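Local coordinates for Cd1 (Flavonifractor plautii, PDB 7D39), which probably acts as an FMN-dependent flavone reductase, an ene-reductase that starts the breakdown of flavones and flavonols in gut bacteria, at residues S86-I89 and A94-L97; I139-V144 and C155-L160. All blocks are in the same frame, centred on the assembly; numbering follows the deposited sequence.

Both contacts lie in the flavodoxin-like part. From the N terminus, strand 82-88 comes first; contact 1 closes the short loop that runs from its end into helix 96-109. Only after that does contact 2 begin, where the chain leaving strand 138-144 comes back as helix 153-162 and lies against that strand, so the two follow in series and neither nests. In space they are neighbours, their centres about 9 Å apart, because the two strands are adjacent in the parallel sheet: Thr87 N bonds to Met142 O. A second tie joins the other halves, Ala94 N to Asp156 OD2. Ile89, following the first strand, and Val144, closing the second, both bond to the FMN ribityl chain.

Contact 1 (S86-I89 and A94-L97); sequences STPI and ATGL. With FMN (flavin mononucleotide), chain B.
Thr95 lays its methyl, CG2, across the ring of Pro88, 3.7 Å from Pro88 CG and about as far from the ring's CB and CD. The same methyl meets the Pro88 carbonyl, with Thr95 CG2 3.6 Å from Pro88 O, so one carbon touches both the ring and the backbone of this residue. The torsion of Thr95 divides its two branches between two tasks: CG2 lies opposite its carbonyl carbon and reaches the strand, while OG1, set between its backbone N and carbonyl carbon, caps the N terminus of helix 96-109 by accepting from Phe98 N. Ala94 comes in beside it, its CB 3.9 Å from Thr87 OG1.

Thr87 turns its hydroxyl away from its own backbone N (chi1 -179°) and gives the proton to the next carbonyl, OG1 to Pro88 O at 2.9 Å. The hydroxyl approaches within the plane of that carbonyl, using one of its lone pairs, with a C=O...donor angle of 131°. The two threonine side chains run antiparallel alongside one another, and each hydroxyl is engaged on its own side of the contact.

This is the switch from strand to loop at the C-terminal end of a central strand of the parallel sheet, the end where flavodoxin-like folds bind their flavin. Ile89 follows at once. Its carbonyl O accepts the ribityl hydroxyl O2' of FMN at 2.8 Å, whereas the return bond from Ile89 N to the same O2' is weak, 3.4 Å long and bent to 137°. Ile89 CG2 comes within 3.8 Å of FMN N3, and Lys92 N in the intervening loop also bonds to the cofactor. With the polar side-chain atoms of both threonines committed locally, what passes between strand and helix start is van der Waals contact, and the hydrogen bonds these two segments make to FMN come from the backbone of Ile89.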
loop_
_atom_site.group_PDB
_atom_site.type_symbol
_atom_site.label_atom_id
_atom_site.label_comp_id
_atom_site.label_asym_id
_atom_site.label_seq_id
_atom_site.Cartn_x
_atom_site.Cartn_y
_atom_site.Cartn_z
ATOM N N SER A 86 7.184 -4.061 8.475
ATOM C CA SER A 86 8.069 -3.045 8.989
ATOM C C SER A 86 9.051 -2.514 7.959
ATOM O O SER A 86 9.786 -3.246 7.415
ATOM C CB SER A 86 8.790 -3.555 10.215
ATOM O OG SER A 86 9.415 -2.559 10.929
ATOM N N THR A 87 9.048 -1.227 7.703
ATOM C CA THR A 87 9.892 -0.665 6.661
ATOM C C THR A 87 10.763 0.447 7.216
ATOM O O THR A 87 10.304 1.260 8.022
ATOM C CB THR A 87 9.058 -0.103 5.498
ATOM O OG1 THR A 87 9.936 0.419 4.490
ATOM C CG2 THR A 87 8.164 1.012 5.985
ATOM N N PRO A 88 12.033 0.487 6.829
ATOM C CA PRO A 88 12.838 1.692 7.059
ATOM C C PRO A 88 12.194 2.893 6.386
ATOM O O PRO A 88 11.410 2.764 5.447
ATOM C CB PRO A 88 14.183 1.364 6.402
ATOM C CG PRO A 88 14.154 -0.084 6.101
ATOM C CD PRO A 88 12.745 -0.539 6.053
ATOM N N ILE A 89 12.552 4.073 6.867
ATOM C CA ILE A 89 12.188 5.331 6.231
ATOM C C ILE A 89 13.396 5.814 5.429
ATOM O O ILE A 89 14.498 5.939 5.977
ATOM C CB ILE A 89 11.757 6.376 7.268
ATOM C CG1 ILE A 89 10.572 5.856 8.069
ATOM C CG2 ILE A 89 11.443 7.701 6.576
ATOM C CD1 ILE A 89 10.094 6.780 9.157
ATOM N N ALA A 94 8.739 5.464 2.511
ATOM C CA ALA A 94 9.214 4.093 2.594
ATOM C C ALA A 94 10.367 3.877 1.612
ATOM O O ALA A 94 10.700 4.750 0.809
ATOM C CB ALA A 94 8.066 3.135 2.331
ATOM N N THR A 95 10.987 2.701 1.680
ATOM C CA THR A 95 12.152 2.434 0.840
ATOM C C THR A 95 11.749 2.250 -0.624
ATOM O O THR A 95 10.602 1.929 -0.948
ATOM C CB THR A 95 12.910 1.192 1.302
ATOM O OG1 THR A 95 12.085 0.035 1.123
ATOM C CG2 THR A 95 13.364 1.310 2.788
ATOM N N GLY A 96 12.723 2.451 -1.514
ATOM C CA GLY A 96 12.472 2.203 -2.922
ATOM C C GLY A 96 11.861 0.837 -3.150
ATOM O O GLY A 96 10.939 0.682 -3.952
ATOM N N LEU A 97 12.359 -0.172 -2.428
ATOM C CA LEU A 97 11.848 -1.527 -2.586
ATOM C C LEU A 97 10.378 -1.620 -2.185
ATOM O O LEU A 97 9.584 -2.283 -2.857
ATOM C CB LEU A 97 12.694 -2.496 -1.755
ATOM C CG LEU A 97 12.187 -3.937 -1.816
ATOM C CD1 LEU A 97 12.168 -4.444 -3.256
ATOM C CD2 LEU A 97 13.035 -4.844 -0.934
HETATM N N1 FMN B . 15.633 8.131 8.504
HETATM C C2 FMN B . 14.705 9.052 8.714
HETATM O O2 FMN B . 14.326 9.048 9.889
HETATM N N3 FMN B . 14.270 9.885 7.730
HETATM C C4 FMN B . 14.781 9.745 6.485
HETATM O O4 FMN B . 14.492 10.414 5.510
HETATM C C4A FMN B . 15.816 8.729 6.243
HETATM N N5 FMN B . 16.368 8.541 5.068
HETATM C C5A FMN B . 17.277 7.601 4.815
HETATM C C6 FMN B . 17.835 7.419 3.562
HETATM C C7 FMN B . 18.785 6.434 3.325
HETATM C C7M FMN B . 19.393 6.257 1.958
HETATM C C8 FMN B . 19.231 5.575 4.450
HETATM C C8M FMN B . 20.276 4.520 4.215
HETATM C C9 FMN B . 18.674 5.774 5.702
HETATM C C9A FMN B . 17.714 6.741 5.919
HETATM N N10 FMN B . 17.175 6.948 7.193
HETATM C C10 FMN B . 16.210 7.913 7.350
HETATM C "C1'" FMN B . 17.590 6.062 8.275
HETATM C "C2'" FMN B . 16.860 4.715 8.196
HETATM O "O2'" FMN B . 15.461 4.831 8.370
HETATM C "C3'" FMN B . 17.486 3.696 9.194
HETATM O "O3'" FMN B . 18.822 3.427 8.872
HETATM C "C4'" FMN B . 16.657 2.394 9.310
HETATM O "O4'" FMN B . 15.458 2.582 10.039
HETATM C "C5'" FMN B . 17.503 1.281 9.905
HETATM O "O5'" FMN B . 16.804 0.093 10.054
HETATM P P FMN B . 17.291 -1.338 10.090
HETATM O O1P FMN B . 16.189 -2.181 10.100
HETATM O O2P FMN B . 18.035 -1.531 8.914
HETATM O O3P FMN B . 17.977 -1.376 11.342
#

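Contact 2 (I139-V144 and C155-L160); sequences ISFMSV and CDAGML. With FMN (flavin mononucleotide), chain B.
Phe141 presents one face of its ring to the methyl of Ala157, which stands over it as a CH-pi contact: Ala157 CB is 3.8 Å from the ring centroid and 23° off the normal. With CG opposite its carbonyl carbon (chi1 -61°), the ring lies beneath the helix. Ala157 CB sits off-centre toward the root of the ring, 3.5 Å from Phe141 CG, and Ala157 O, on the same side, is 3.4 Å from Phe141 CZ. One helical residue spans the phenyl from root to tip, and here strand and helix pack closely, Phe141 CA and Ala157 CA 6.6 Å apart. Strand 138-144, helix 153-162 and strand 167-174 form a beta-alpha-beta unit of the flavodoxin-like fold, with the helix resting here on the unit's first strand. Leu160 touches more lightly: its CD2, near the ring plane at the edge, is 4.0 Å from Phe141 CE1, and it also packs on Phe98 and Phe105 of helix 96-109. More loosely placed, Met159, a selenomethionine, points away from the strand and is partly exposed, as are Cys155 and Asp156. Past the ring, the strand ends at the cofactor, where Val144 O accepts the FMN ribityl hydroxyl O4' at 2.8 Å.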
loop_
_atom_site.group_PDB
_atom_site.type_symbol
_atom_site.label_atom_id
_atom_site.label_comp_id
_atom_site.label_asym_id
_atom_site.label_seq_id
_atom_site.Cartn_x
_atom_site.Cartn_y
_atom_site.Cartn_z
ATOM N N ILE A 139 -3.863 -5.823 7.578
ATOM C CA ILE A 139 -2.447 -5.495 7.468
ATOM C C ILE A 139 -2.153 -4.313 8.381
ATOM O O ILE A 139 -2.977 -3.409 8.537
ATOM C CB ILE A 139 -2.040 -5.185 6.008
ATOM C CG1 ILE A 139 -0.526 -4.952 5.896
ATOM C CG2 ILE A 139 -2.833 -3.975 5.471
ATOM C CD1 ILE A 139 0.056 -5.251 4.511
ATOM N N SER A 140 -0.972 -4.331 8.988
ATOM C CA SER A 140 -0.478 -3.220 9.780
ATOM C C SER A 140 0.944 -2.897 9.353
ATOM O O SER A 140 1.691 -3.770 8.894
ATOM C CB SER A 140 -0.530 -3.532 11.272
ATOM O OG SER A 140 -1.875 -3.468 11.742
ATOM N N PHE A 141 1.310 -1.630 9.512
ATOM C CA PHE A 141 2.599 -1.129 9.074
ATOM C C PHE A 141 3.315 -0.444 10.223
ATOM O O PHE A 141 2.692 0.178 11.085
ATOM C CB PHE A 141 2.439 -0.131 7.929
ATOM C CG PHE A 141 1.784 -0.713 6.708
ATOM C CD1 PHE A 141 2.508 -1.504 5.838
ATOM C CD2 PHE A 141 0.460 -0.449 6.426
ATOM C CE1 PHE A 141 1.916 -2.027 4.707
ATOM C CE2 PHE A 141 -0.139 -0.960 5.275
ATOM C CZ PHE A 141 0.587 -1.755 4.434
HETATM N N MSE A 142 4.630 -0.546 10.208
HETATM C CA MSE A 142 5.462 0.236 11.101
HETATM C C MSE A 142 6.547 0.838 10.234
HETATM O O MSE A 142 7.159 0.126 9.454
HETATM C CB MSE A 142 6.051 -0.633 12.205
HETATM C CG MSE A 142 5.014 -1.369 13.037
HETATM SE SE MSE A 142 5.842 -2.379 14.524
HETATM C CE MSE A 142 6.494 -3.906 13.496
ATOM N N SER A 143 6.754 2.146 10.331
ATOM C CA SER A 143 7.833 2.824 9.631
ATOM C C SER A 143 8.836 3.288 10.669
ATOM O O SER A 143 8.462 3.964 11.631
ATOM C CB SER A 143 7.317 4.017 8.822
ATOM O OG SER A 143 6.342 3.617 7.885
ATOM N N VAL A 144 10.098 2.906 10.488
ATOM C CA VAL A 144 11.155 3.146 11.467
ATOM C C VAL A 144 12.239 3.981 10.811
ATOM O O VAL A 144 12.854 3.548 9.830
ATOM C CB VAL A 144 11.742 1.835 12.009
ATOM C CG1 VAL A 144 12.735 2.130 13.124
ATOM C CG2 VAL A 144 10.622 0.898 12.489
ATOM N N CYS A 155 1.679 7.492 4.409
ATOM C CA CYS A 155 0.916 7.521 3.170
ATOM C C CYS A 155 1.451 6.486 2.185
ATOM O O CYS A 155 0.663 5.779 1.541
ATOM C CB CYS A 155 0.930 8.935 2.597
ATOM S SG CYS A 155 -0.090 9.193 1.124
ATOM N N ASP A 156 2.784 6.342 2.078
ATOM C CA ASP A 156 3.331 5.259 1.258
ATOM C C ASP A 156 2.783 3.923 1.722
ATOM O O ASP A 156 2.383 3.081 0.905
ATOM C CB ASP A 156 4.863 5.221 1.307
ATOM C CG ASP A 156 5.512 6.443 0.708
ATOM O OD1 ASP A 156 4.839 7.213 0.008
ATOM O OD2 ASP A 156 6.725 6.625 0.928
ATOM N N ALA A 157 2.780 3.697 3.037
ATOM C CA ALA A 157 2.298 2.419 3.540
ATOM C C ALA A 157 0.849 2.203 3.129
ATOM O O ALA A 157 0.484 1.147 2.602
ATOM C CB ALA A 157 2.450 2.356 5.061
ATOM N N GLY A 158 0.012 3.209 3.351
ATOM C CA GLY A 158 -1.374 3.096 2.952
ATOM C C GLY A 158 -1.542 2.798 1.474
ATOM O O GLY A 158 -2.474 2.101 1.084
HETATM N N MSE A 159 -0.688 3.342 0.652
HETATM C CA MSE A 159 -0.716 3.051 -0.742
HETATM C C MSE A 159 -0.684 1.565 -1.060
HETATM O O MSE A 159 -1.410 1.160 -1.912
HETATM C CB MSE A 159 0.380 3.823 -1.428
HETATM C CG MSE A 159 -0.055 4.135 -2.828
HETATM SE SE MSE A 159 -1.600 5.341 -3.024
HETATM C CE MSE A 159 -0.872 6.891 -2.250
ATOM N N LEU A 160 0.155 0.783 -0.408
ATOM C CA LEU A 160 0.253 -0.652 -0.654
ATOM C C LEU A 160 -1.068 -1.353 -0.347
ATOM O O LEU A 160 -1.525 -2.202 -1.121
ATOM C CB LEU A 160 1.398 -1.245 0.164
ATOM C CG LEU A 160 1.497 -2.773 0.073
ATOM C CD1 LEU A 160 1.757 -3.175 -1.379
ATOM C CD2 LEU A 160 2.589 -3.333 0.965
HETATM N N1 FMN B . 15.633 8.131 8.504
HETATM C C2 FMN B . 14.705 9.052 8.714
HETATM O O2 FMN B . 14.326 9.048 9.889
HETATM N N3 FMN B . 14.270 9.885 7.730
HETATM C C4 FMN B . 14.781 9.745 6.485
HETATM O O4 FMN B . 14.492 10.414 5.510
HETATM C C4A FMN B . 15.816 8.729 6.243
HETATM N N5 FMN B . 16.368 8.541 5.068
HETATM C C5A FMN B . 17.277 7.601 4.815
HETATM C C6 FMN B . 17.835 7.419 3.562
HETATM C C7 FMN B . 18.785 6.434 3.325
HETATM C C7M FMN B . 19.393 6.257 1.958
HETATM C C8 FMN B . 19.231 5.575 4.450
HETATM C C8M FMN B . 20.276 4.520 4.215
HETATM C C9 FMN B . 18.674 5.774 5.702
HETATM C C9A FMN B . 17.714 6.741 5.919
HETATM N N10 FMN B . 17.175 6.948 7.193
HETATM C C10 FMN B . 16.210 7.913 7.350
HETATM C "C1'" FMN B . 17.590 6.062 8.275
HETATM C "C2'" FMN B . 16.860 4.715 8.196
HETATM O "O2'" FMN B . 15.461 4.831 8.370
HETATM C "C3'" FMN B . 17.486 3.696 9.194
HETATM O "O3'" FMN B . 18.822 3.427 8.872
HETATM C "C4'" FMN B . 16.657 2.394 9.310
HETATM O "O4'" FMN B . 15.458 2.582 10.039
HETATM C "C5'" FMN B . 17.503 1.281 9.905
HETATM O "O5'" FMN B . 16.804 0.093 10.054
HETATM P P FMN B . 17.291 -1.338 10.090
HETATM O O1P FMN B . 16.189 -2.181 10.100
HETATM O O2P FMN B . 18.035 -1.531 8.914
HETATM O O3P FMN B . 17.977 -1.376 11.342
#